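Local structure of carbohydrate kinase, FGGY (Novosphingobium aromaticivorans, 3H6E) at residues A[81-86]-A[147-152]; A[115-120]-A[177-182]; A[162-167]-A[197-202]; A[252-257]-A[392-397]; A[418-423]-A[442-447]. The protein is probably a carbohydrate kinase of the FGGY family, expected to transfer a phosphoryl group to a sugar or sugar-like substrate. All blocks are in the same frame, centred on the assembly; numbering follows the deposited sequence.

The five interactions illustrate how a two-lobed kinase is assembled from contacts between distant parts of the chain. Interactions 1, 2 and 3 belong to the N-terminal lobe, and interactions 4 and 5 to the C-terminal one. Interactions 1 and 3 have centres about 9 Å apart and join through the backbone, L149 N lying 2.7 Å from R197 O in a probable hydrogen bond. Interaction 2 meets interaction 3 where L177 packs on F198. Interactions 4 and 5, with centres about 11 Å apart, share one sheet, and L392 touches L443 between them. Interactions 2 and 4 keep about 15 Å between nearest atoms; in FGGY kinases the active site lies in the cleft between the lobes.

Interaction 1. Residues A[81-86]-A[147-152]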
# COMPACT_ATOMS: atom_id res chain seq x y z
N ILE A 81 5.26 13.53 5.17
CA ILE A 81 4.91 14.90 4.83
C ILE A 81 6.13 15.80 4.93
O ILE A 81 6.96 15.65 5.82
CB ILE A 81 3.79 15.43 5.75
CG1 ILE A 81 3.28 16.78 5.25
CG2 ILE A 81 4.27 15.50 7.19
CD1 ILE A 81 2.57 16.72 3.92
N ALA A 82 6.25 16.73 3.99
CA ALA A 82 7.41 17.62 3.95
C ALA A 82 6.98 19.08 3.99
O ALA A 82 5.94 19.45 3.45
CB ALA A 82 8.24 17.33 2.70
N ALA A 83 7.80 19.90 4.63
CA ALA A 83 7.51 21.33 4.77
C ALA A 83 8.63 22.18 4.16
O ALA A 83 9.81 21.93 4.39
CB ALA A 83 7.31 21.69 6.24
N LEU A 84 8.23 23.18 3.38
CA LEU A 84 9.19 24.08 2.76
C LEU A 84 9.01 25.49 3.32
O LEU A 84 7.94 26.08 3.16
CB LEU A 84 9.01 24.10 1.24
CG LEU A 84 8.87 22.76 0.53
CD1 LEU A 84 8.64 22.98 -0.96
CD2 LEU A 84 10.09 21.89 0.77
N THR A 85 10.05 26.01 3.96
CA THR A 85 10.03 27.39 4.44
C THR A 85 10.90 28.25 3.54
O THR A 85 12.08 27.95 3.33
CB THR A 85 10.53 27.50 5.90
OG1 THR A 85 9.94 26.46 6.69
CG2 THR A 85 10.15 28.85 6.49
N ASP A 86 10.31 29.31 3.00
CA ASP A 86 11.00 30.18 2.05
C ASP A 86 11.63 29.41 0.89
O ASP A 86 12.77 29.67 0.50
CB ASP A 86 12.05 31.04 2.76
CG ASP A 86 11.44 32.23 3.47
OD1 ASP A 86 10.45 32.79 2.96
OD2 ASP A 86 11.96 32.61 4.55
N ALA A 147 4.88 27.58 6.26
CA ALA A 147 5.28 26.42 5.48
C ALA A 147 4.35 26.12 4.31
O ALA A 147 3.14 26.34 4.39
CB ALA A 147 5.40 25.20 6.38
N THR A 148 4.93 25.64 3.23
CA THR A 148 4.17 24.97 2.19
C THR A 148 4.23 23.48 2.49
O THR A 148 5.30 22.94 2.74
CB THR A 148 4.77 25.23 0.80
OG1 THR A 148 4.58 26.61 0.47
CG2 THR A 148 4.09 24.35 -0.25
N LEU A 149 3.08 22.83 2.50
CA LEU A 149 3.02 21.41 2.79
C LEU A 149 2.91 20.61 1.50
O LEU A 149 2.36 21.08 0.51
CB LEU A 149 1.88 21.09 3.75
CG LEU A 149 2.16 21.57 5.17
CD1 LEU A 149 0.98 21.29 6.09
CD2 LEU A 149 3.43 20.93 5.70
N LEU A 150 3.43 19.39 1.53
CA LEU A 150 3.68 18.65 0.30
C LEU A 150 4.04 17.20 0.61
O LEU A 150 5.00 16.94 1.34
CB LEU A 150 4.82 19.35 -0.45
CG LEU A 150 5.16 18.99 -1.89
CD1 LEU A 150 5.98 20.08 -2.53
CD2 LEU A 150 5.92 17.71 -1.88
N PRO A 151 3.26 16.25 0.07
CA PRO A 151 3.48 14.83 0.36
C PRO A 151 4.89 14.38 0.01
O PRO A 151 5.57 15.01 -0.79
CB PRO A 151 2.46 14.13 -0.55
CG PRO A 151 1.40 15.15 -0.78
CD PRO A 151 2.12 16.46 -0.84
N TRP A 152 5.32 13.28 0.63
CA TRP A 152 6.67 12.73 0.46
C TRP A 152 7.02 12.47 -1.01
O TRP A 152 8.08 12.88 -1.48
CB TRP A 152 6.79 11.46 1.29
CG TRP A 152 8.08 10.70 1.17
CD1 TRP A 152 8.23 9.40 0.79
CD2 TRP A 152 9.40 11.18 1.47
NE1 TRP A 152 9.56 9.05 0.82
CE2 TRP A 152 10.30 10.12 1.24
CE3 TRP A 152 9.91 12.41 1.90
CZ2 TRP A 152 11.67 10.25 1.42
CZ3 TRP A 152 11.27 12.54 2.09
CH2 TRP A 152 12.14 11.46 1.84
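A82 and L150 form one rung of an antiparallel pair, strands 81-85 and 148-151, whose axes approach to 4.8 Å with their directions 150° apart. A82 N donates to L150 O at 2.9 Å. Two residues on, L84 and T148 bond in both directions, L84 N to T148 O and T148 N to L84 O, each at 3.0 Å. Between these rungs A83 CA sets its hydrogen against T148 O, 3.4 Å away. On the face carrying I81, A83 and L149, the CD2 methyl of L149 rests beside A83 CB at 4.0 Å and also touches I81 CG1. I81 holds CG1 anti to its backbone N (chi1 -172°), which with chi2 at 67° brings CD1 against the L150 carbonyl, 3.6 Å from L150 O. L133 of helix 129-139 closes over I81 and L149. The other face bears A82, L84 and L150, where L84 CD1 and L150 CD1 meet methyl to methyl at 4.2 Å, with Y155 of helix 152-159 packing on L150 and W158 on L84. With strand 88-89 on its far side, strand 81-85 is the middle of a three-stranded antiparallel sheet packed between helices, separate from the six-stranded sheet of the N-terminal actin-like lobe.

Interaction 2. Residues A[115-120]-A[177-182]; sequences FARTGS and LWDPQD
W178 meets T118 through its backbone: W178 O lies 3.4 Å from T118 CA in a CA-H...O contact, with T118 CB close by. The indole leads away from helix 115-118; F185 meets it edge to face, and V168 and L171 of helix 168-171 pack on it. D179 follows with the one charged grip of the contact. Its CG stands anti to the backbone N (chi1 -173°), and OD2 receives R117 NE at 2.7 Å in a nearly straight salt bridge. The carboxylate oxygen sits in the guanidinium plane, at its edge, while the nitrogen approaches OD2 from the syn side but well out of the carboxylate plane; the two planes stand 50° apart. R117 gets there by bending at chi2 and chi3, which brings NE to D179. The other oxygen, OD1, accepts D182 N at 3.1 Å from above the carboxylate plane. This is an Asx motif, which, with the salt bridge, probably limits rotation of the carboxylate. The contact ties the last turn of helix 115-118, left through the positive phi of G119, to the turn that follows strand 178-179, which pairs antiparallel with strand 184-185. P180 comes next and wedges against the end of that helix, CD lying 3.1 Å from R117 O and CG 3.1 Å from T118 O. P180 also touches V284 of strand 282-286, in the C-terminal lobe, and G119 bonds to V284 through the backbone. At D182 the carboxylate OD2 remains 4.7 Å from R117 NH2, near enough to add probably a little attraction to the arginine.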
# COMPACT_ATOMS: atom_id res chain seq x y z
N PHE A 115 -14.92 9.00 11.19
CA PHE A 115 -14.41 8.06 10.20
C PHE A 115 -15.29 8.03 8.95
O PHE A 115 -14.85 7.62 7.87
CB PHE A 115 -14.30 6.65 10.80
CG PHE A 115 -13.96 5.59 9.79
CD1 PHE A 115 -14.95 4.87 9.16
CD2 PHE A 115 -12.63 5.31 9.48
CE1 PHE A 115 -14.64 3.89 8.24
CE2 PHE A 115 -12.31 4.34 8.56
CZ PHE A 115 -13.32 3.62 7.93
N ALA A 116 -16.53 8.49 9.09
CA ALA A 116 -17.48 8.45 7.99
C ALA A 116 -17.21 9.50 6.91
O ALA A 116 -17.62 9.32 5.76
CB ALA A 116 -18.91 8.58 8.52
N ARG A 117 -16.52 10.58 7.27
CA ARG A 117 -16.13 11.59 6.29
C ARG A 117 -14.75 11.30 5.70
O ARG A 117 -14.49 11.60 4.54
CB ARG A 117 -16.10 13.00 6.92
CG ARG A 117 -17.44 13.72 6.94
CD ARG A 117 -17.97 13.98 5.53
NE ARG A 117 -17.60 15.29 4.99
CZ ARG A 117 -17.99 16.46 5.49
NH1 ARG A 117 -18.75 16.50 6.58
NH2 ARG A 117 -17.61 17.59 4.92
N THR A 118 -13.88 10.70 6.50
CA THR A 118 -12.46 10.60 6.16
C THR A 118 -12.00 9.23 5.66
O THR A 118 -11.10 9.15 4.83
CB THR A 118 -11.59 11.00 7.36
OG1 THR A 118 -11.83 10.11 8.46
CG2 THR A 118 -11.90 12.42 7.79
N GLY A 119 -12.59 8.16 6.18
CA GLY A 119 -12.12 6.83 5.86
C GLY A 119 -10.72 6.64 6.41
O GLY A 119 -10.04 5.65 6.10
N SER A 120 -10.28 7.59 7.22
CA SER A 120 -8.98 7.52 7.88
C SER A 120 -9.17 7.11 9.34
O SER A 120 -9.73 7.86 10.13
CB SER A 120 -8.26 8.87 7.80
OG SER A 120 -6.95 8.79 8.34
N LEU A 177 -6.48 14.09 6.49
CA LEU A 177 -6.53 15.34 5.74
C LEU A 177 -7.48 15.28 4.54
O LEU A 177 -7.64 16.27 3.83
CB LEU A 177 -5.14 15.74 5.24
CG LEU A 177 -3.94 15.60 6.17
CD1 LEU A 177 -2.79 16.43 5.65
CD2 LEU A 177 -4.28 16.02 7.59
N TRP A 178 -8.09 14.12 4.32
CA TRP A 178 -8.86 13.93 3.09
C TRP A 178 -10.30 13.46 3.28
O TRP A 178 -10.60 12.65 4.15
CB TRP A 178 -8.12 12.99 2.13
CG TRP A 178 -8.55 13.19 0.71
CD1 TRP A 178 -9.15 12.27 -0.10
CD2 TRP A 178 -8.43 14.39 -0.06
NE1 TRP A 178 -9.40 12.82 -1.33
CE2 TRP A 178 -8.97 14.13 -1.33
CE3 TRP A 178 -7.92 15.66 0.21
CZ2 TRP A 178 -9.02 15.09 -2.33
CZ3 TRP A 178 -7.96 16.62 -0.79
CH2 TRP A 178 -8.51 16.32 -2.05
N ASP A 179 -11.18 13.99 2.43
CA ASP A 179 -12.56 13.55 2.37
C ASP A 179 -12.75 12.78 1.06
O ASP A 179 -12.97 13.38 0.01
CB ASP A 179 -13.49 14.77 2.41
CG ASP A 179 -14.96 14.38 2.51
OD1 ASP A 179 -15.33 13.26 2.09
OD2 ASP A 179 -15.75 15.21 3.00
N PRO A 180 -12.64 11.45 1.13
CA PRO A 180 -12.65 10.59 -0.06
C PRO A 180 -13.90 10.79 -0.90
O PRO A 180 -13.79 11.11 -2.08
CB PRO A 180 -12.62 9.18 0.53
CG PRO A 180 -11.98 9.34 1.86
CD PRO A 180 -12.45 10.67 2.37
N GLN A 181 -15.07 10.59 -0.31
CA GLN A 181 -16.32 10.77 -1.04
C GLN A 181 -16.42 12.16 -1.67
O GLN A 181 -16.76 12.29 -2.85
CB GLN A 181 -17.53 10.53 -0.13
CG GLN A 181 -17.78 9.07 0.19
CD GLN A 181 -18.07 8.24 -1.04
OE1 GLN A 181 -17.88 7.02 -1.03
NE2 GLN A 181 -18.52 8.89 -2.10
N ASP A 182 -16.10 13.19 -0.88
CA ASP A 182 -16.21 14.57 -1.34
C ASP A 182 -15.10 14.95 -2.32
O ASP A 182 -15.27 15.87 -3.12
CB ASP A 182 -16.21 15.53 -0.15
CG ASP A 182 -16.80 16.87 -0.50
OD1 ASP A 182 -17.41 16.98 -1.59
OD2 ASP A 182 -16.66 17.82 0.31

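Interaction 3. Residues A[162-167]-A[197-202]; sequences GRAVSE and RFAPIV
The F198 ring presents its edge to S166, whose OG lies close to the ring plane, 3.6 Å from F198 CD1, while F185 meets the same ring with the planes at about 40°. The other flat group, the R163 guanidinium, has V165 CG2 over one face, offset toward the rim; its NE is bonded to V208 O. The two segments are joined by backbone bonds. S166 N donates to P200 O at 3.0 Å, and V202 N returns a bond to S166 O at 2.8 Å. The serine hydroxyl supplies a third link: with OG beside the backbone N (chi1 -67°), it donates to A199 O at 2.9 Å. An alanine at S166 would remove that hydroxyl and would probably leave the A199 carbonyl without this donor and the edge of F198 less closely met. Two separate apolar contacts add to these bonds. In one, V165 CG1 presses on V202 CB at 3.3 Å and the two valines stand at about a right angle. In the other, A199 CB fits against A164 CB, 3.9 Å away. The parallel pair 166-167 and 201-202 is short and weakly bonded. It lies beside strand 148-151, where A164 touches L150 and both R197 and A199 bond to the L149 backbone; L171 of helix 168-171 packs on F198 and I201, and W158 of helix 152-159 packs on A164.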
# COMPACT_ATOMS: atom_id res chain seq x y z
N GLY A 162 11.72 22.36 -8.69
CA GLY A 162 11.49 23.65 -8.07
C GLY A 162 10.02 23.97 -7.85
O GLY A 162 9.68 24.89 -7.10
N ARG A 163 9.14 23.23 -8.51
CA ARG A 163 7.71 23.44 -8.33
C ARG A 163 7.11 22.50 -7.29
O ARG A 163 7.24 21.28 -7.39
CB ARG A 163 6.95 23.31 -9.66
CG ARG A 163 5.46 23.57 -9.52
CD ARG A 163 4.85 24.09 -10.82
NE ARG A 163 4.23 23.03 -11.61
CZ ARG A 163 2.92 22.81 -11.67
NH1 ARG A 163 2.08 23.57 -10.98
NH2 ARG A 163 2.45 21.82 -12.42
N ALA A 164 6.47 23.09 -6.30
CA ALA A 164 5.77 22.33 -5.27
C ALA A 164 4.36 21.98 -5.74
O ALA A 164 3.64 22.83 -6.28
CB ALA A 164 5.71 23.12 -3.98
N VAL A 165 3.97 20.73 -5.52
CA VAL A 165 2.65 20.25 -5.89
C VAL A 165 2.21 19.15 -4.93
O VAL A 165 3.03 18.57 -4.23
CB VAL A 165 2.65 19.72 -7.35
CG1 VAL A 165 1.59 18.66 -7.55
CG2 VAL A 165 2.47 20.87 -8.34
N SER A 166 0.91 18.90 -4.86
CA SER A 166 0.40 17.77 -4.09
C SER A 166 -0.28 16.76 -5.01
O SER A 166 -0.68 17.11 -6.12
CB SER A 166 -0.57 18.23 -3.00
OG SER A 166 0.10 18.99 -2.01
N GLU A 167 -0.39 15.52 -4.55
CA GLU A 167 -1.10 14.50 -5.31
C GLU A 167 -2.08 13.75 -4.40
O GLU A 167 -1.81 13.54 -3.22
CB GLU A 167 -0.10 13.54 -5.98
CG GLU A 167 -0.70 12.72 -7.11
CD GLU A 167 -1.46 11.51 -6.61
OE1 GLU A 167 -1.10 10.99 -5.53
OE2 GLU A 167 -2.42 11.08 -7.29
N ARG A 197 -2.18 25.38 3.58
CA ARG A 197 -0.73 25.30 3.51
C ARG A 197 -0.23 24.37 2.40
O ARG A 197 0.93 24.45 2.00
CB ARG A 197 -0.15 24.83 4.84
CG ARG A 197 -0.50 25.69 6.04
CD ARG A 197 0.07 25.06 7.30
NE ARG A 197 -0.33 25.74 8.52
CZ ARG A 197 -0.02 25.31 9.75
NH1 ARG A 197 0.68 24.20 9.91
NH2 ARG A 197 -0.42 26.00 10.81
N PHE A 198 -1.11 23.50 1.90
CA PHE A 198 -0.71 22.51 0.90
C PHE A 198 -0.47 23.07 -0.51
O PHE A 198 -1.21 23.93 -0.99
CB PHE A 198 -1.73 21.36 0.85
CG PHE A 198 -1.46 20.28 1.85
CD1 PHE A 198 -0.70 19.18 1.50
CD2 PHE A 198 -1.97 20.36 3.13
CE1 PHE A 198 -0.44 18.17 2.41
CE2 PHE A 198 -1.71 19.36 4.06
CZ PHE A 198 -0.95 18.26 3.69
N ALA A 199 0.56 22.55 -1.16
CA ALA A 199 0.82 22.86 -2.56
C ALA A 199 -0.37 22.44 -3.42
O ALA A 199 -1.03 21.45 -3.12
CB ALA A 199 2.07 22.16 -3.02
N PRO A 200 -0.65 23.21 -4.48
CA PRO A 200 -1.83 22.95 -5.33
C PRO A 200 -1.89 21.49 -5.77
O PRO A 200 -0.88 20.94 -6.20
CB PRO A 200 -1.60 23.86 -6.53
CG PRO A 200 -0.79 24.99 -5.98
CD PRO A 200 0.12 24.38 -4.95
N ILE A 201 -3.06 20.89 -5.64
CA ILE A 201 -3.24 19.49 -6.02
C ILE A 201 -3.19 19.30 -7.53
O ILE A 201 -3.81 20.05 -8.29
CB ILE A 201 -4.56 18.91 -5.47
CG1 ILE A 201 -4.43 18.64 -3.97
CG2 ILE A 201 -4.92 17.63 -6.22
CD1 ILE A 201 -5.72 18.19 -3.31
N VAL A 202 -2.43 18.29 -7.95
CA VAL A 202 -2.25 17.96 -9.36
C VAL A 202 -2.47 16.47 -9.53
O VAL A 202 -2.45 15.72 -8.55
CB VAL A 202 -0.83 18.38 -9.83
CG1 VAL A 202 -0.18 17.31 -10.69
CG2 VAL A 202 -0.88 19.71 -10.56

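Interaction 4. Residues A[252-257]-A[392-397]; sequences ATVLST and LVEGRF
V254 and L392 lie side by side in the regular part of this contact, where strand 252-256 runs parallel to the end of strand 390-394 at an angle of 20°. Here the backbone bonds follow the parallel ladder: L392 N to T253 O at 2.9 Å, L255 N to L392 O at 2.8 Å and E394 N to L255 O at 3.0 Å. Both faces are buried. V254 and L392 turn to A241 of helix 233-241, while L255 and V393 turn the other way, to F403 of helix 401-410. Beyond E394 the backbones stay close, but the regular ladder gives way to a weak bond and side-chain bonds, and T257, G395 and R396 are more exposed. T257 N reaches E394 O in a weak, bent bond. T257 OG1 sits in the crowded position between its N and carbonyl carbon (chi1 68°), where it donates to E394 O at 2.8 Å, on a lone pair in the carbonyl plane, and accepts F397 N at 3.1 Å. The same oxygen lies at the edge of the F397 ring. A valine in place of T257 would lack this hydroxyl and would probably leave F397 N without its acceptor, setting the turn after G395 freer to shift. On the solvent side a water links T257 O, at 2.8 Å, to R396 N. Strand 252-256 pairs antiparallel with 261-266 on one side and parallel with 390-394 on the other, as in the mixed sheets of actin-like ATPase lobes, and in related FGGY kinases loops at such strand ends probably line the nucleotide site.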
# COMPACT_ATOMS: atom_id res chain seq x y z
N ALA A 252 -12.75 -4.62 -10.05
CA ALA A 252 -11.70 -5.54 -9.63
C ALA A 252 -11.15 -5.17 -8.27
O ALA A 252 -11.26 -4.02 -7.84
CB ALA A 252 -10.58 -5.57 -10.65
N THR A 253 -10.57 -6.15 -7.59
CA THR A 253 -9.95 -5.93 -6.30
C THR A 253 -8.55 -6.55 -6.29
O THR A 253 -8.37 -7.70 -6.68
CB THR A 253 -10.77 -6.58 -5.17
OG1 THR A 253 -12.00 -5.88 -5.00
CG2 THR A 253 -9.99 -6.56 -3.86
N VAL A 254 -7.56 -5.77 -5.85
CA VAL A 254 -6.22 -6.32 -5.66
C VAL A 254 -6.02 -6.66 -4.19
O VAL A 254 -6.22 -5.82 -3.31
CB VAL A 254 -5.12 -5.35 -6.13
CG1 VAL A 254 -3.75 -5.94 -5.84
CG2 VAL A 254 -5.28 -5.04 -7.62
N LEU A 255 -5.63 -7.90 -3.93
CA LEU A 255 -5.39 -8.34 -2.56
C LEU A 255 -3.91 -8.59 -2.37
O LEU A 255 -3.37 -9.60 -2.82
CB LEU A 255 -6.16 -9.62 -2.26
CG LEU A 255 -5.91 -10.19 -0.86
CD1 LEU A 255 -6.75 -9.45 0.16
CD2 LEU A 255 -6.20 -11.68 -0.80
N SER A 256 -3.24 -7.66 -1.69
CA SER A 256 -1.82 -7.82 -1.42
C SER A 256 -1.61 -8.60 -0.12
O SER A 256 -2.39 -8.48 0.83
CB SER A 256 -1.10 -6.47 -1.37
OG SER A 256 -1.57 -5.67 -0.31
N THR A 257 -0.56 -9.41 -0.08
CA THR A 257 -0.29 -10.25 1.07
C THR A 257 1.14 -10.06 1.57
O THR A 257 1.96 -9.45 0.89
CB THR A 257 -0.55 -11.74 0.75
OG1 THR A 257 0.42 -12.22 -0.19
CG2 THR A 257 -1.95 -11.92 0.17
N LEU A 392 -7.14 -10.09 -7.79
CA LEU A 392 -5.75 -10.37 -8.10
C LEU A 392 -4.95 -10.48 -6.81
O LEU A 392 -4.81 -9.50 -6.07
CB LEU A 392 -5.18 -9.27 -8.99
CG LEU A 392 -3.66 -9.23 -9.17
CD1 LEU A 392 -3.12 -10.59 -9.62
CD2 LEU A 392 -3.29 -8.13 -10.16
N VAL A 393 -4.44 -11.68 -6.53
CA VAL A 393 -3.59 -11.90 -5.37
C VAL A 393 -2.14 -11.58 -5.71
O VAL A 393 -1.64 -12.00 -6.75
CB VAL A 393 -3.69 -13.35 -4.85
CG1 VAL A 393 -2.93 -13.50 -3.55
CG2 VAL A 393 -5.14 -13.75 -4.67
N GLU A 394 -1.48 -10.82 -4.85
CA GLU A 394 -0.07 -10.49 -5.01
C GLU A 394 0.66 -10.71 -3.69
O GLU A 394 0.04 -11.09 -2.69
CB GLU A 394 0.11 -9.06 -5.50
CG GLU A 394 -0.66 -8.74 -6.76
CD GLU A 394 -0.28 -7.40 -7.35
OE1 GLU A 394 0.28 -6.57 -6.60
OE2 GLU A 394 -0.54 -7.17 -8.55
N GLY A 395 1.96 -10.46 -3.68
CA GLY A 395 2.77 -10.71 -2.51
C GLY A 395 3.20 -12.17 -2.43
O GLY A 395 2.87 -12.95 -3.32
N ARG A 396 3.90 -12.54 -1.37
CA ARG A 396 4.47 -13.88 -1.28
C ARG A 396 3.42 -14.99 -1.15
O ARG A 396 3.68 -16.13 -1.55
CB ARG A 396 5.51 -13.97 -0.15
CG ARG A 396 4.95 -14.00 1.26
CD ARG A 396 6.09 -14.15 2.27
NE ARG A 396 5.64 -14.07 3.66
CZ ARG A 396 5.39 -15.13 4.43
NH1 ARG A 396 5.53 -16.36 3.96
NH2 ARG A 396 5.00 -14.95 5.69
N PHE A 397 2.25 -14.67 -0.61
CA PHE A 397 1.23 -15.69 -0.40
C PHE A 397 0.46 -16.01 -1.67
O PHE A 397 -0.53 -16.75 -1.65
CB PHE A 397 0.29 -15.28 0.74
CG PHE A 397 0.93 -15.33 2.10
CD1 PHE A 397 0.90 -16.50 2.85
CD2 PHE A 397 1.59 -14.23 2.62
CE1 PHE A 397 1.50 -16.56 4.09
CE2 PHE A 397 2.19 -14.28 3.85
CZ PHE A 397 2.15 -15.45 4.59
O HOH W 1 4.55 -10.42 0.51

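Interaction 5. Residues A[418-423]-A[442-447]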
# COMPACT_ATOMS: atom_id res chain seq x y z
N THR A 418 -3.57 -14.89 -10.24
CA THR A 418 -2.20 -14.70 -9.77
C THR A 418 -1.35 -14.38 -10.99
O THR A 418 -1.66 -14.80 -12.10
CB THR A 418 -1.64 -15.95 -9.07
OG1 THR A 418 -1.81 -17.10 -9.92
CG2 THR A 418 -2.34 -16.19 -7.74
N ALA A 419 -0.28 -13.61 -10.79
CA ALA A 419 0.56 -13.16 -11.89
C ALA A 419 1.46 -14.28 -12.44
O ALA A 419 1.80 -15.22 -11.72
CB ALA A 419 1.40 -11.96 -11.47
N ASN A 420 1.83 -14.15 -13.71
CA ASN A 420 2.59 -15.16 -14.42
C ASN A 420 4.09 -15.02 -14.17
O ASN A 420 4.78 -16.00 -13.88
CB ASN A 420 2.33 -15.04 -15.92
CG ASN A 420 2.20 -16.38 -16.59
OD1 ASN A 420 2.07 -17.40 -15.93
ND2 ASN A 420 2.22 -16.38 -17.92
N ALA A 421 4.58 -13.80 -14.30
CA ALA A 421 5.99 -13.51 -14.10
C ALA A 421 6.16 -12.42 -13.05
O ALA A 421 5.23 -11.67 -12.76
CB ALA A 421 6.63 -13.09 -15.40
N HIS A 422 7.36 -12.34 -12.48
CA HIS A 422 7.69 -11.28 -11.55
C HIS A 422 7.62 -9.93 -12.26
O HIS A 422 7.91 -9.83 -13.45
CB HIS A 422 9.09 -11.48 -10.97
CG HIS A 422 9.68 -10.24 -10.35
ND1 HIS A 422 9.36 -9.83 -9.07
CD2 HIS A 422 10.55 -9.33 -10.84
CE1 HIS A 422 10.02 -8.71 -8.80
NE2 HIS A 422 10.74 -8.38 -9.86
N ASN A 423 7.22 -8.90 -11.52
CA ASN A 423 7.26 -7.53 -12.01
C ASN A 423 7.91 -6.65 -10.97
O ASN A 423 7.51 -6.67 -9.80
CB ASN A 423 5.85 -7.03 -12.31
CG ASN A 423 5.33 -7.52 -13.63
OD1 ASN A 423 5.94 -7.28 -14.67
ND2 ASN A 423 4.19 -8.20 -13.61
N GLU A 442 1.16 -12.89 -17.71
CA GLU A 442 -0.27 -12.74 -17.86
C GLU A 442 -0.93 -13.24 -16.59
O GLU A 442 -0.28 -13.86 -15.75
CB GLU A 442 -0.78 -13.55 -19.05
CG GLU A 442 -0.28 -13.07 -20.40
CD GLU A 442 -0.64 -14.01 -21.53
OE1 GLU A 442 -0.84 -15.21 -21.26
OE2 GLU A 442 -0.72 -13.55 -22.69
N LEU A 443 -2.22 -12.97 -16.44
CA LEU A 443 -2.96 -13.51 -15.31
C LEU A 443 -3.45 -14.92 -15.62
O LEU A 443 -3.99 -15.17 -16.69
CB LEU A 443 -4.13 -12.60 -14.93
CG LEU A 443 -3.75 -11.20 -14.47
CD1 LEU A 443 -4.98 -10.43 -14.01
CD2 LEU A 443 -2.70 -11.27 -13.36
N VAL A 444 -3.24 -15.82 -14.67
CA VAL A 444 -3.73 -17.18 -14.78
C VAL A 444 -4.84 -17.34 -13.76
O VAL A 444 -4.64 -17.05 -12.58
CB VAL A 444 -2.63 -18.21 -14.46
CG1 VAL A 444 -3.11 -19.63 -14.75
CG2 VAL A 444 -1.35 -17.90 -15.24
N ARG A 445 -6.02 -17.80 -14.19
CA ARG A 445 -7.10 -17.99 -13.23
C ARG A 445 -6.82 -19.17 -12.32
O ARG A 445 -6.23 -20.17 -12.74
CB ARG A 445 -8.45 -18.14 -13.92
CG ARG A 445 -9.60 -18.11 -12.92
CD ARG A 445 -10.95 -18.19 -13.59
NE ARG A 445 -12.03 -18.18 -12.61
CZ ARG A 445 -13.32 -18.34 -12.91
NH1 ARG A 445 -13.69 -18.52 -14.17
NH2 ARG A 445 -14.23 -18.31 -11.95
N ILE A 446 -7.25 -19.06 -11.08
CA ILE A 446 -7.02 -20.10 -10.09
C ILE A 446 -8.19 -21.07 -10.03
O ILE A 446 -9.35 -20.66 -9.95
CB ILE A 446 -6.78 -19.50 -8.69
CG1 ILE A 446 -5.56 -18.57 -8.72
CG2 ILE A 446 -6.58 -20.61 -7.66
CD1 ILE A 446 -4.31 -19.23 -9.27
N GLU A 447 -7.88 -22.36 -10.08
CA GLU A 447 -8.88 -23.40 -9.95
C GLU A 447 -9.22 -23.58 -8.48
O GLU A 447 -8.33 -23.54 -7.63
CB GLU A 447 -8.34 -24.72 -10.50
CG GLU A 447 -7.73 -24.63 -11.89
CD GLU A 447 -8.73 -24.92 -12.99
OE1 GLU A 447 -9.82 -24.29 -13.00
OE2 GLU A 447 -8.43 -25.78 -13.85
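T418 and I446 are brought together by their torsions: T418 sets OG1 between its N and carbonyl carbon (chi1 52°), and I446 turns CG1 beside its own N (chi1 -59°) with a second bend at CG1, so that CD1 comes back against the threonine. I446 CD1 then touches T418 OG1 at 3.3 Å and T418 CG2 at 3.9 Å, the side chains standing at about a right angle. Helix 401-410 packs on both T418 and I446 through V404, with A408 also on I446. The backbone joins the strands next to this pair. V444 N donates to T418 O at 3.2 Å, whereas the return bond from T418 N to V444 O is weak at 3.4 Å. Further along, N420 crosses V444 at a slant, with OD1 modelled 3.5 Å from the V444 CG2 methyl, but the placement of the N420 side chain is uncertain and little should rest on it. L443 turns to the other face of the sheet from the T418 side chain, with CD2 lying 4.0 Å from A419 CA. There it packs on Y417, F244 and I247. Strand 443-445 is the outermost strand of the seven-stranded mixed sheet, and pairs antiparallel to 415-419, whereas the two strands before it, 390-394 and 415-419, run parallel; the contact thus closes one edge of the sheet in the C-terminal actin-like lobe.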